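Local coordinates for protein c-di-GMP synthase (PDB 6WT9) that makes the second messenger 3',3'-c-di-GMP from two GTP molecules, as the signal synthase of a CBASS defence system that ends phage infection through bacterial cell death, at residues K4-A8 / E339-I343; N12-R16 / N255-D259; S17-L22 / P54-N58; I45-M49 / K288-V292. One frame throughout, in Å; residues are numbered along the deposited sequence.

Contact 1: residues K4-A8 / E339-I343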
loop_
_atom_site.group_PDB
_atom_site.type_symbol
_atom_site.label_atom_id
_atom_site.label_comp_id
_atom_site.label_asym_id
_atom_site.label_seq_id
_atom_site.Cartn_x
_atom_site.Cartn_y
_atom_site.Cartn_z
ATOM N N LYS A 4 -8.785 -21.908 -11.836
ATOM C CA LYS A 4 -7.547 -21.365 -11.285
ATOM C C LYS A 4 -6.521 -22.457 -11.007
ATOM O O LYS A 4 -6.842 -23.496 -10.427
ATOM C CB LYS A 4 -7.829 -20.581 -10.003
ATOM C CG LYS A 4 -8.433 -19.210 -10.234
ATOM C CD LYS A 4 -8.491 -18.416 -8.941
ATOM C CE LYS A 4 -8.980 -16.998 -9.184
ATOM N NZ LYS A 4 -9.101 -16.231 -7.915
ATOM N N ASN A 5 -5.284 -22.208 -11.428
ATOM C CA ASN A 5 -4.157 -23.111 -11.188
ATOM C C ASN A 5 -3.400 -22.560 -9.985
ATOM O O ASN A 5 -2.528 -21.703 -10.114
ATOM C CB ASN A 5 -3.271 -23.207 -12.425
ATOM C CG ASN A 5 -2.181 -24.258 -12.294
ATOM O OD1 ASN A 5 -1.829 -24.683 -11.194
ATOM N ND2 ASN A 5 -1.635 -24.680 -13.429
ATOM N N TYR A 6 -3.739 -23.063 -8.797
ATOM C CA TYR A 6 -3.136 -22.532 -7.580
ATOM C C TYR A 6 -1.666 -22.910 -7.459
ATOM O O TYR A 6 -0.898 -22.192 -6.810
ATOM C CB TYR A 6 -3.924 -23.000 -6.358
ATOM C CG TYR A 6 -5.303 -22.388 -6.290
ATOM C CD1 TYR A 6 -5.468 -21.042 -5.993
ATOM C CD2 TYR A 6 -6.436 -23.150 -6.537
ATOM C CE1 TYR A 6 -6.724 -20.472 -5.934
ATOM C CE2 TYR A 6 -7.699 -22.588 -6.482
ATOM C CZ TYR A 6 -7.836 -21.248 -6.181
ATOM O OH TYR A 6 -9.089 -20.680 -6.121
ATOM N N SER A 7 -1.256 -24.020 -8.076
ATOM C CA SER A 7 0.161 -24.371 -8.101
ATOM C C SER A 7 0.972 -23.318 -8.847
ATOM O O SER A 7 2.024 -22.873 -8.372
ATOM C CB SER A 7 0.349 -25.744 -8.744
ATOM O OG SER A 7 1.724 -26.026 -8.948
ATOM N N ALA A 8 0.499 -22.912 -10.028
ATOM C CA ALA A 8 1.196 -21.881 -10.788
ATOM C C ALA A 8 1.055 -20.516 -10.126
ATOM O O ALA A 8 1.996 -19.714 -10.134
ATOM C CB ALA A 8 0.672 -21.840 -12.224
ATOM N N GLU A 339 -13.496 -12.687 -7.732
ATOM C CA GLU A 339 -12.266 -13.377 -7.359
ATOM C C GLU A 339 -12.357 -13.956 -5.953
ATOM O O GLU A 339 -11.945 -15.097 -5.717
ATOM C CB GLU A 339 -11.078 -12.420 -7.471
ATOM C CG GLU A 339 -10.885 -11.829 -8.861
ATOM C CD GLU A 339 -10.439 -12.860 -9.881
ATOM O OE1 GLU A 339 -9.806 -13.859 -9.481
ATOM O OE2 GLU A 339 -10.725 -12.671 -11.082
ATOM N N VAL A 340 -12.889 -13.182 -5.005
ATOM C CA VAL A 340 -13.040 -13.682 -3.641
ATOM C C VAL A 340 -14.026 -14.841 -3.607
ATOM O O VAL A 340 -13.802 -15.846 -2.920
ATOM C CB VAL A 340 -13.473 -12.544 -2.701
ATOM C CG1 VAL A 340 -13.705 -13.076 -1.293
ATOM C CG2 VAL A 340 -12.427 -11.440 -2.693
ATOM N N LYS A 341 -15.127 -14.723 -4.355
ATOM C CA LYS A 341 -16.104 -15.804 -4.428
ATOM C C LYS A 341 -15.472 -17.085 -4.958
ATOM O O LYS A 341 -15.777 -18.183 -4.475
ATOM C CB LYS A 341 -17.282 -15.373 -5.305
ATOM C CG LYS A 341 -18.305 -16.459 -5.577
ATOM C CD LYS A 341 -19.376 -15.972 -6.543
ATOM C CE LYS A 341 -20.449 -15.158 -5.835
ATOM N NZ LYS A 341 -21.340 -16.018 -5.003
ATOM N N ILE A 342 -14.577 -16.965 -5.941
ATOM C CA ILE A 342 -13.910 -18.141 -6.493
ATOM C C ILE A 342 -13.005 -18.782 -5.449
ATOM O O ILE A 342 -13.031 -20.002 -5.248
ATOM C CB ILE A 342 -13.126 -17.768 -7.764
ATOM C CG1 ILE A 342 -14.086 -17.413 -8.900
ATOM C CG2 ILE A 342 -12.200 -18.906 -8.174
ATOM C CD1 ILE A 342 -13.386 -16.983 -10.175
ATOM N N ILE A 343 -12.185 -17.971 -4.774
ATOM C CA ILE A 343 -11.304 -18.499 -3.734
ATOM C C ILE A 343 -12.123 -19.151 -2.628
ATOM O O ILE A 343 -11.831 -20.272 -2.193
ATOM C CB ILE A 343 -10.404 -17.384 -3.172
ATOM C CG1 ILE A 343 -9.585 -16.728 -4.286
ATOM C CG2 ILE A 343 -9.492 -17.943 -2.089
ATOM C CD1 ILE A 343 -8.544 -17.633 -4.885
#

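Contact 2: residues N12-R16 / N255-D259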
loop_
_atom_site.group_PDB
_atom_site.type_symbol
_atom_site.label_atom_id
_atom_site.label_comp_id
_atom_site.label_asym_id
_atom_site.label_seq_id
_atom_site.Cartn_x
_atom_site.Cartn_y
_atom_site.Cartn_z
ATOM N N ASN A 12 4.254 -18.184 -8.875
ATOM C CA ASN A 12 4.342 -16.789 -9.290
ATOM C C ASN A 12 4.305 -15.854 -8.089
ATOM O O ASN A 12 4.993 -14.827 -8.069
ATOM C CB ASN A 12 3.208 -16.462 -10.264
ATOM C CG ASN A 12 3.270 -15.036 -10.771
ATOM O OD1 ASN A 12 3.982 -14.740 -11.729
ATOM N ND2 ASN A 12 2.526 -14.142 -10.129
ATOM N N LEU A 13 3.508 -16.196 -7.075
ATOM C CA LEU A 13 3.461 -15.381 -5.868
ATOM C C LEU A 13 4.783 -15.421 -5.112
ATOM O O LEU A 13 5.184 -14.414 -4.515
ATOM C CB LEU A 13 2.317 -15.844 -4.969
ATOM C CG LEU A 13 2.024 -14.985 -3.738
ATOM C CD1 LEU A 13 1.802 -13.540 -4.148
ATOM C CD2 LEU A 13 0.815 -15.526 -3.000
ATOM N N GLN A 14 5.470 -16.569 -5.120
ATOM C CA GLN A 14 6.788 -16.645 -4.497
ATOM C C GLN A 14 7.769 -15.693 -5.171
ATOM O O GLN A 14 8.569 -15.034 -4.497
ATOM C CB GLN A 14 7.318 -18.079 -4.547
ATOM C CG GLN A 14 6.698 -19.024 -3.523
ATOM C CD GLN A 14 7.231 -20.441 -3.644
ATOM O OE1 GLN A 14 7.289 -21.003 -4.736
ATOM N NE2 GLN A 14 7.632 -21.022 -2.519
ATOM N N ASN A 15 7.720 -15.608 -6.502
ATOM C CA ASN A 15 8.598 -14.697 -7.225
ATOM C C ASN A 15 8.212 -13.240 -7.016
ATOM O O ASN A 15 9.070 -12.359 -7.144
ATOM C CB ASN A 15 8.587 -15.034 -8.717
ATOM C CG ASN A 15 9.147 -16.414 -9.006
ATOM O OD1 ASN A 15 10.039 -16.895 -8.307
ATOM N ND2 ASN A 15 8.627 -17.058 -10.043
ATOM N N ARG A 16 6.949 -12.963 -6.696
ATOM C CA ARG A 16 6.531 -11.590 -6.442
ATOM C C ARG A 16 6.985 -11.118 -5.065
ATOM O O ARG A 16 7.577 -10.042 -4.935
ATOM C CB ARG A 16 5.012 -11.476 -6.579
ATOM C CG ARG A 16 4.444 -10.111 -6.225
ATOM C CD ARG A 16 2.923 -10.152 -6.231
ATOM N NE ARG A 16 2.407 -10.550 -7.538
ATOM C CZ ARG A 16 1.292 -11.251 -7.723
ATOM N NH1 ARG A 16 0.569 -11.646 -6.679
ATOM N NH2 ARG A 16 0.907 -11.566 -8.953
ATOM N N ASN A 255 -3.282 -8.977 -3.717
ATOM C CA ASN A 255 -2.737 -10.074 -4.510
ATOM C C ASN A 255 -3.784 -10.645 -5.460
ATOM O O ASN A 255 -3.457 -11.033 -6.588
ATOM C CB ASN A 255 -2.176 -11.158 -3.593
ATOM C CG ASN A 255 -0.732 -10.901 -3.211
ATOM O OD1 ASN A 255 0.111 -10.657 -4.075
ATOM N ND2 ASN A 255 -0.440 -10.942 -1.917
ATOM N N LEU A 256 -5.046 -10.712 -5.023
ATOM C CA LEU A 256 -6.114 -11.106 -5.938
ATOM C C LEU A 256 -6.259 -10.109 -7.079
ATOM O O LEU A 256 -6.595 -10.496 -8.205
ATOM C CB LEU A 256 -7.441 -11.242 -5.193
ATOM C CG LEU A 256 -7.576 -12.375 -4.176
ATOM C CD1 LEU A 256 -9.040 -12.576 -3.830
ATOM C CD2 LEU A 256 -6.962 -13.660 -4.703
ATOM N N LYS A 257 -6.009 -8.827 -6.808
ATOM C CA LYS A 257 -6.038 -7.821 -7.863
ATOM C C LYS A 257 -4.922 -8.052 -8.874
ATOM O O LYS A 257 -5.148 -8.000 -10.089
ATOM C CB LYS A 257 -5.932 -6.426 -7.245
ATOM C CG LYS A 257 -5.669 -5.311 -8.239
ATOM C CD LYS A 257 -5.407 -4.000 -7.515
ATOM C CE LYS A 257 -4.988 -2.903 -8.480
ATOM N NZ LYS A 257 -4.731 -1.621 -7.768
ATOM N N ALA A 258 -3.706 -8.318 -8.389
ATOM C CA ALA A 258 -2.571 -8.500 -9.287
ATOM C C ALA A 258 -2.683 -9.787 -10.096
ATOM O O ALA A 258 -2.140 -9.869 -11.203
ATOM C CB ALA A 258 -1.265 -8.490 -8.494
ATOM N N ASP A 259 -3.375 -10.794 -9.568
ATOM C CA ASP A 259 -3.493 -12.084 -10.233
ATOM C C ASP A 259 -4.781 -12.234 -11.030
ATOM O O ASP A 259 -4.992 -13.284 -11.646
ATOM C CB ASP A 259 -3.386 -13.217 -9.209
ATOM C CG ASP A 259 -1.973 -13.401 -8.697
ATOM O OD1 ASP A 259 -1.030 -13.105 -9.458
ATOM O OD2 ASP A 259 -1.803 -13.841 -7.541
HETATM O O HOH W 1 0.535 -15.136 -8.236
#

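Contact 3: residues S17-L22 / P54-N58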
loop_
_atom_site.group_PDB
_atom_site.type_symbol
_atom_site.label_atom_id
_atom_site.label_comp_id
_atom_site.label_asym_id
_atom_site.label_seq_id
_atom_site.Cartn_x
_atom_site.Cartn_y
_atom_site.Cartn_z
ATOM N N SER A 17 6.721 -11.914 -4.026
ATOM C CA SER A 17 7.072 -11.518 -2.668
ATOM C C SER A 17 8.514 -11.847 -2.306
ATOM O O SER A 17 9.078 -11.199 -1.417
ATOM C CB SER A 17 6.127 -12.184 -1.660
ATOM O OG SER A 17 6.188 -13.597 -1.745
ATOM N N ASN A 18 9.122 -12.829 -2.970
ATOM C CA ASN A 18 10.493 -13.255 -2.696
ATOM C C ASN A 18 11.226 -13.403 -4.025
ATOM O O ASN A 18 11.559 -14.517 -4.445
ATOM C CB ASN A 18 10.497 -14.561 -1.899
ATOM C CG ASN A 18 11.888 -15.002 -1.486
ATOM O OD1 ASN A 18 12.867 -14.278 -1.666
ATOM N ND2 ASN A 18 11.980 -16.202 -0.924
ATOM N N PRO A 19 11.488 -12.289 -4.717
ATOM C CA PRO A 19 12.076 -12.393 -6.062
ATOM C C PRO A 19 13.499 -12.919 -6.064
ATOM O O PRO A 19 13.908 -13.554 -7.044
ATOM C CB PRO A 19 12.008 -10.951 -6.586
ATOM C CG PRO A 19 12.046 -10.111 -5.357
ATOM C CD PRO A 19 11.283 -10.887 -4.313
ATOM N N GLU A 20 14.269 -12.674 -5.007
ATOM C CA GLU A 20 15.626 -13.194 -4.923
ATOM C C GLU A 20 15.669 -14.652 -4.490
ATOM O O GLU A 20 16.761 -15.223 -4.409
ATOM C CB GLU A 20 16.458 -12.335 -3.968
ATOM C CG GLU A 20 16.457 -10.860 -4.333
ATOM C CD GLU A 20 17.395 -10.038 -3.473
ATOM O OE1 GLU A 20 18.194 -10.636 -2.723
ATOM O OE2 GLU A 20 17.333 -8.793 -3.550
ATOM N N LYS A 21 14.511 -15.256 -4.215
ATOM C CA LYS A 21 14.411 -16.679 -3.890
ATOM C C LYS A 21 15.280 -17.042 -2.688
ATOM O O LYS A 21 15.987 -18.051 -2.690
ATOM C CB LYS A 21 14.762 -17.545 -5.102
ATOM C CG LYS A 21 13.852 -17.317 -6.296
ATOM C CD LYS A 21 14.369 -18.030 -7.534
ATOM C CE LYS A 21 13.464 -17.774 -8.729
ATOM N NZ LYS A 21 14.014 -18.371 -9.978
ATOM N N LEU A 22 15.232 -16.206 -1.656
ATOM C CA LEU A 22 15.958 -16.488 -0.425
ATOM C C LEU A 22 15.316 -17.678 0.274
ATOM O O LEU A 22 14.124 -17.644 0.603
ATOM C CB LEU A 22 15.961 -15.257 0.479
ATOM C CG LEU A 22 16.488 -13.985 -0.191
ATOM C CD1 LEU A 22 16.494 -12.809 0.774
ATOM C CD2 LEU A 22 17.879 -14.218 -0.765
ATOM N N PRO A 54 10.972 -8.890 6.175
ATOM C CA PRO A 54 11.688 -7.634 6.452
ATOM C C PRO A 54 13.034 -7.541 5.760
ATOM O O PRO A 54 13.588 -6.438 5.665
ATOM C CB PRO A 54 11.839 -7.642 7.980
ATOM C CG PRO A 54 11.702 -9.079 8.374
ATOM C CD PRO A 54 10.736 -9.678 7.396
ATOM N N GLU A 55 13.578 -8.661 5.277
ATOM C CA GLU A 55 14.797 -8.618 4.474
ATOM C C GLU A 55 14.634 -7.686 3.280
ATOM O O GLU A 55 15.528 -6.887 2.976
ATOM C CB GLU A 55 15.159 -10.028 4.007
ATOM C CG GLU A 55 16.451 -10.121 3.214
ATOM C CD GLU A 55 17.658 -10.391 4.091
ATOM O OE1 GLU A 55 17.540 -10.253 5.327
ATOM O OE2 GLU A 55 18.721 -10.749 3.542
ATOM N N TYR A 56 13.492 -7.769 2.594
ATOM C CA TYR A 56 13.214 -6.869 1.480
ATOM C C TYR A 56 12.779 -5.492 1.964
ATOM O O TYR A 56 13.201 -4.473 1.406
ATOM C CB TYR A 56 12.136 -7.462 0.575
ATOM C CG TYR A 56 12.561 -8.707 -0.162
ATOM C CD1 TYR A 56 13.355 -8.623 -1.296
ATOM C CD2 TYR A 56 12.160 -9.964 0.267
ATOM C CE1 TYR A 56 13.748 -9.756 -1.978
ATOM C CE2 TYR A 56 12.546 -11.105 -0.411
ATOM C CZ TYR A 56 13.340 -10.993 -1.532
ATOM O OH TYR A 56 13.730 -12.122 -2.214
ATOM N N THR A 57 11.929 -5.446 2.993
ATOM C CA THR A 57 11.369 -4.174 3.438
ATOM C C THR A 57 12.450 -3.249 3.986
ATOM O O THR A 57 12.414 -2.035 3.754
ATOM C CB THR A 57 10.285 -4.417 4.487
ATOM O OG1 THR A 57 9.313 -5.329 3.963
ATOM C CG2 THR A 57 9.591 -3.111 4.857
ATOM N N ASN A 58 13.427 -3.805 4.708
ATOM C CA ASN A 58 14.488 -2.972 5.268
ATOM C C ASN A 58 15.337 -2.341 4.172
ATOM O O ASN A 58 15.796 -1.202 4.317
ATOM C CB ASN A 58 15.365 -3.791 6.215
ATOM C CG ASN A 58 14.622 -4.230 7.458
ATOM O OD1 ASN A 58 13.587 -3.664 7.805
ATOM N ND2 ASN A 58 15.150 -5.243 8.138
#

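Contact 4: residues I45-M49 / K288-V292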
loop_
_atom_site.group_PDB
_atom_site.type_symbol
_atom_site.label_atom_id
_atom_site.label_comp_id
_atom_site.label_asym_id
_atom_site.label_seq_id
_atom_site.Cartn_x
_atom_site.Cartn_y
_atom_site.Cartn_z
ATOM N N ILE A 45 -3.322 -18.940 -0.584
ATOM C CA ILE A 45 -4.014 -18.044 0.336
ATOM C C ILE A 45 -3.089 -17.615 1.469
ATOM O O ILE A 45 -3.044 -16.436 1.837
ATOM C CB ILE A 45 -5.291 -18.716 0.872
ATOM C CG1 ILE A 45 -6.259 -19.016 -0.275
ATOM C CG2 ILE A 45 -5.967 -17.832 1.909
ATOM C CD1 ILE A 45 -7.402 -19.923 0.122
ATOM N N THR A 46 -2.332 -18.560 2.034
ATOM C CA THR A 46 -1.462 -18.232 3.160
ATOM C C THR A 46 -0.353 -17.273 2.747
ATOM O O THR A 46 -0.026 -16.339 3.489
ATOM C CB THR A 46 -0.864 -19.505 3.760
ATOM O OG1 THR A 46 -1.917 -20.382 4.179
ATOM C CG2 THR A 46 0.001 -19.164 4.961
ATOM N N LEU A 47 0.234 -17.481 1.567
ATOM C CA LEU A 47 1.296 -16.589 1.115
ATOM C C LEU A 47 0.750 -15.232 0.693
ATOM O O LEU A 47 1.412 -14.210 0.902
ATOM C CB LEU A 47 2.076 -17.231 -0.032
ATOM C CG LEU A 47 3.343 -16.482 -0.446
ATOM C CD1 LEU A 47 4.213 -16.207 0.771
ATOM C CD2 LEU A 47 4.118 -17.265 -1.494
ATOM N N ALA A 48 -0.452 -15.195 0.112
ATOM C CA ALA A 48 -1.046 -13.925 -0.289
ATOM C C ALA A 48 -1.404 -13.052 0.905
ATOM O O ALA A 48 -1.587 -11.842 0.738
ATOM C CB ALA A 48 -2.289 -14.166 -1.147
HETATM N N MSE A 49 -1.512 -13.634 2.095
HETATM C CA MSE A 49 -1.797 -12.875 3.304
HETATM C C MSE A 49 -0.516 -12.583 4.068
HETATM O O MSE A 49 -0.473 -11.691 4.915
HETATM C CB MSE A 49 -2.773 -13.638 4.198
HETATM C CG MSE A 49 -4.152 -13.817 3.599
HETATM SE SE MSE A 49 -5.327 -14.848 4.768
HETATM C CE MSE A 49 -6.995 -14.573 3.792
ATOM N N LYS A 288 -6.497 -17.448 9.440
ATOM C CA LYS A 288 -6.167 -16.904 8.126
ATOM C C LYS A 288 -7.192 -17.313 7.074
ATOM O O LYS A 288 -7.599 -16.493 6.244
ATOM C CB LYS A 288 -4.764 -17.351 7.714
ATOM C CG LYS A 288 -4.514 -18.837 7.912
ATOM C CD LYS A 288 -3.090 -19.226 7.563
ATOM C CE LYS A 288 -2.848 -20.704 7.839
ATOM N NZ LYS A 288 -1.483 -21.138 7.435
ATOM N N TYR A 289 -7.635 -18.572 7.101
ATOM C CA TYR A 289 -8.557 -19.047 6.074
ATOM C C TYR A 289 -9.949 -18.451 6.253
ATOM O O TYR A 289 -10.631 -18.149 5.269
ATOM C CB TYR A 289 -8.614 -20.572 6.094
ATOM C CG TYR A 289 -7.268 -21.210 5.860
ATOM C CD1 TYR A 289 -6.375 -20.667 4.946
ATOM C CD2 TYR A 289 -6.880 -22.339 6.567
ATOM C CE1 TYR A 289 -5.139 -21.241 4.731
ATOM C CE2 TYR A 289 -5.646 -22.919 6.359
ATOM C CZ TYR A 289 -4.780 -22.366 5.439
ATOM O OH TYR A 289 -3.549 -22.940 5.230
ATOM N N GLN A 290 -10.382 -18.268 7.501
ATOM C CA GLN A 290 -11.698 -17.700 7.769
ATOM C C GLN A 290 -11.795 -16.228 7.393
ATOM O O GLN A 290 -12.906 -15.689 7.356
ATOM C CB GLN A 290 -12.049 -17.888 9.245
ATOM C CG GLN A 290 -12.183 -19.348 9.655
ATOM C CD GLN A 290 -12.100 -19.543 11.152
ATOM O OE1 GLN A 290 -11.548 -18.709 11.869
ATOM N NE2 GLN A 290 -12.646 -20.654 11.634
ATOM N N LEU A 291 -10.671 -15.565 7.115
ATOM C CA LEU A 291 -10.732 -14.190 6.639
ATOM C C LEU A 291 -11.320 -14.093 5.236
ATOM O O LEU A 291 -11.822 -13.027 4.863
ATOM C CB LEU A 291 -9.338 -13.559 6.668
ATOM C CG LEU A 291 -8.662 -13.478 8.038
ATOM C CD1 LEU A 291 -7.258 -12.912 7.915
ATOM C CD2 LEU A 291 -9.497 -12.643 8.999
ATOM N N VAL A 292 -11.281 -15.174 4.462
ATOM C CA VAL A 292 -11.797 -15.165 3.093
ATOM C C VAL A 292 -13.321 -15.059 3.096
ATOM O O VAL A 292 -13.861 -14.202 2.380
ATOM C CB VAL A 292 -11.315 -16.396 2.305
ATOM C CG1 VAL A 292 -11.961 -16.433 0.927
ATOM C CG2 VAL A 292 -9.799 -16.383 2.182
#

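Contact 1: residues K4-A8 / E339-I343
Glu339 meets Lys4 in a salt bridge: Lys4 NZ lies 2.9 Å from Glu339 OE1 and reaches that oxygen nearly in line with the C-O bond. The two chains differ in shape. Lys4 is fully extended beyond CG, whereas Glu339 bends at its second torsion (chi2 -69°), which brings its end nearer to the N-terminal segment although the base of the side chain is not aimed there. The other carboxylate oxygen, Glu339 OE2, is hydrogen-bonded to Ser260, so both oxygens of this buried acid have a partner, and the nearby ammonium probably stabilises the carboxylate. Ile342, three residues on, lays its CG2 branch against the aliphatic part of the same lysine, with CG2 3.8 Å from Lys4 CD. Ile343 lies one helical turn after Glu339, as the bond from Ile343 N to Glu339 O (3.0 Å) confirms, and its CD1 approaches both partners. Ile343 CD1 is 3.4 Å from Lys4 NZ and also sits at the edge of the Tyr6 ring, near its plane, 3.5 Å from Tyr6 CE1. Lys4 CB covers one face of that ring, off-centre, and the Tyr6 hydroxyl is hydrogen-bonded to Asn346, further along helix 327-347. One residue before the tyrosine, Asn5 is the N-cap of helix 6-17: its OD1 accepts Ala8 N at 3.1 Å, the donor standing above the amide carbonyl plane. The whole is a capped N-terminal helix start fastened to the long C-terminal helix 327-347, which brings the two ends of the chain together in the helical part of this CD-NTase.

Contact 2: residues N12-R16 / N255-D259
An arginine-centred salt bridge, Arg16 to Asp259, joins two steeply crossed helices in the helical part of the nucleotidyltransferase fold. The segments of helix 6-17 and helix 245-259 pass 12.1 Å apart at 114°, a separation that the long arginine side chain spans. Its chain bends at the third torsion (chi3 -59°), which turns the guanidinium group toward Asn255 and Asp259. The ionic pair is uneven: Arg16 NH2 gives a nearly straight bond to Asp259 OD1, whose modelled length of 2.5 Å is probably an underestimate, while the bond from Arg16 NH1 to Asp259 OD2, at 3.3 Å, is weak. The two flat groups are turned 39° against each other, so this is not a flat two-pronged pair; OD1 lies in the guanidinium plane, yet the arginine reaches it from above the carboxylate plane. Arg16 NH1 has a further acceptor in Asn255 OD1 at 2.8 Å, the amide being nearly coplanar with the guanidinium group. The other end of that amide, ND2, is hydrogen-bonded to Ala48 O in helix 40-49. Ala258 CB covers one guanidinium face, off-centre, 3.8 Å from Arg16 CZ. Leu13 adds a van der Waals contact: its side chain crosses that of Asn255 at about a right angle, with Leu13 CD1 3.3 Å from Asn255 OD1. Asp259 OD2 gains a further hydrogen bond from the Tyr44 hydroxyl. On the Asn12 side a water links the segments: it accepts from Asn12 ND2 at 2.9 Å and donates a weak bond to Asp259 OD2 at 2.8 Å.

Contact 3: residues S17-L22 / P54-N58
A type I beta turn from Asn18 to Lys21, in the short connection between helix 6-17 and helix 23-32, receives the hydroxyl end of Tyr56 from the start of helix 54-71. The turn is closed in the usual way, Lys21 N bonding to Asn18 O at 3.1 Å. Asn18 adds a second ring of bonds with its side chain: its OD1 accepts Leu22 N at 3.1 Å, and its ND2 donates to Leu22 O at 3.0 Å. The buried amide swings across the turn because chi1, at -175°, places CG opposite the backbone N, and the two bonds to Leu22 fix its rotation. The Tyr56 hydroxyl donates to Asn18 OD1, although the modelled separation of 2.4 Å is too short to be taken at face value. The same hydroxyl accepts Glu20 N at 2.9 Å, with a bent N-H...O angle of 141°, so the tyrosine oxygen has partners in both backbone and side chain of the turn, the side-chain distance being doubtful. Asn18 OD1 lies at the ring edge, in plane, and Glu20 CG also approaches near the ring plane. Pro19 comes in obliquely, its CD 3.5 Å from Tyr56 CZ. One residue earlier in helix 54-71, Glu55 CG touches Leu22 CD1 at 3.6 Å, the two side chains meeting at about a right angle. Around this core, Ile25 of helix 23-32 packs on both Asn18 and Tyr56, Tyr95 touches Pro19 and Glu20, and a long, weak ion pair runs from Glu20 to Arg185 at the start of strand 185-194.

Contact 4: residues I45-M49 / K288-V292
Apolar packing between Ile45, Met49, Leu291 and Val292 makes up much of this buried contact. Ile45 CG2 rests 4.1 Å from Val292 CG2 and also faces the edge of the Tyr289 ring, 4.2 Å from Tyr289 CD1. Met49, present as selenomethionine, is extended beyond CG, which carries its CE to 3.7 Å from Val292 CG2 and 3.8 Å from Leu291 CB. Its selenium lies against the backbone, with SE 3.2 Å from Lys288 O. The polar part centres on Thr46, whose OG1 is weakly bonded to Lys288 NZ at 3.4 Å and is also hydrogen-bonded to Leu42 O in its own helix. The first torsion of Lys288 (chi1 48°) places CG over the centre of the Tyr289 ring, and the rest of the chain runs extended to Thr46. The ends of both residues converge on Asp35, Lys288 in a salt bridge and Tyr289 through a hydrogen bond, while Asn33 also accepts from the lysine. The contact thus joins residues 45-49 of helix 40-49 to the 288-292 segment that leads into helix 291-304, with Ile343 and Leu347 of helix 327-347 packing on Ile45 and Phe252 of helix 245-259 touching both Ile45 and Met49.

In the fold
Contacts 1, 2 and 4 form one continuous body, their centres 11 to 13 Å apart and on the same side of the chain's centre. Helix 6-17 serves contacts 1 and 2, and Leu256 CD1 bridges them by packing 3.7 Å from Val340 CG2. Contact 4 joins contact 1 where Ile343 CG2 lies 3.6 Å from Ile45 CD1, and contact 2 where Leu13 CD2 packs 3.6 Å from Leu47 CB. Contact 3 lies farther out, its centre about 24 Å from that of contact 1, but touches contact 2 through Asn15 OD1 and Lys21 CE, 3.6 Å apart. It ties the loop after helix 6-17 to helix 54-71, which precedes strand 78-83 of the nucleotidyltransferase sheet.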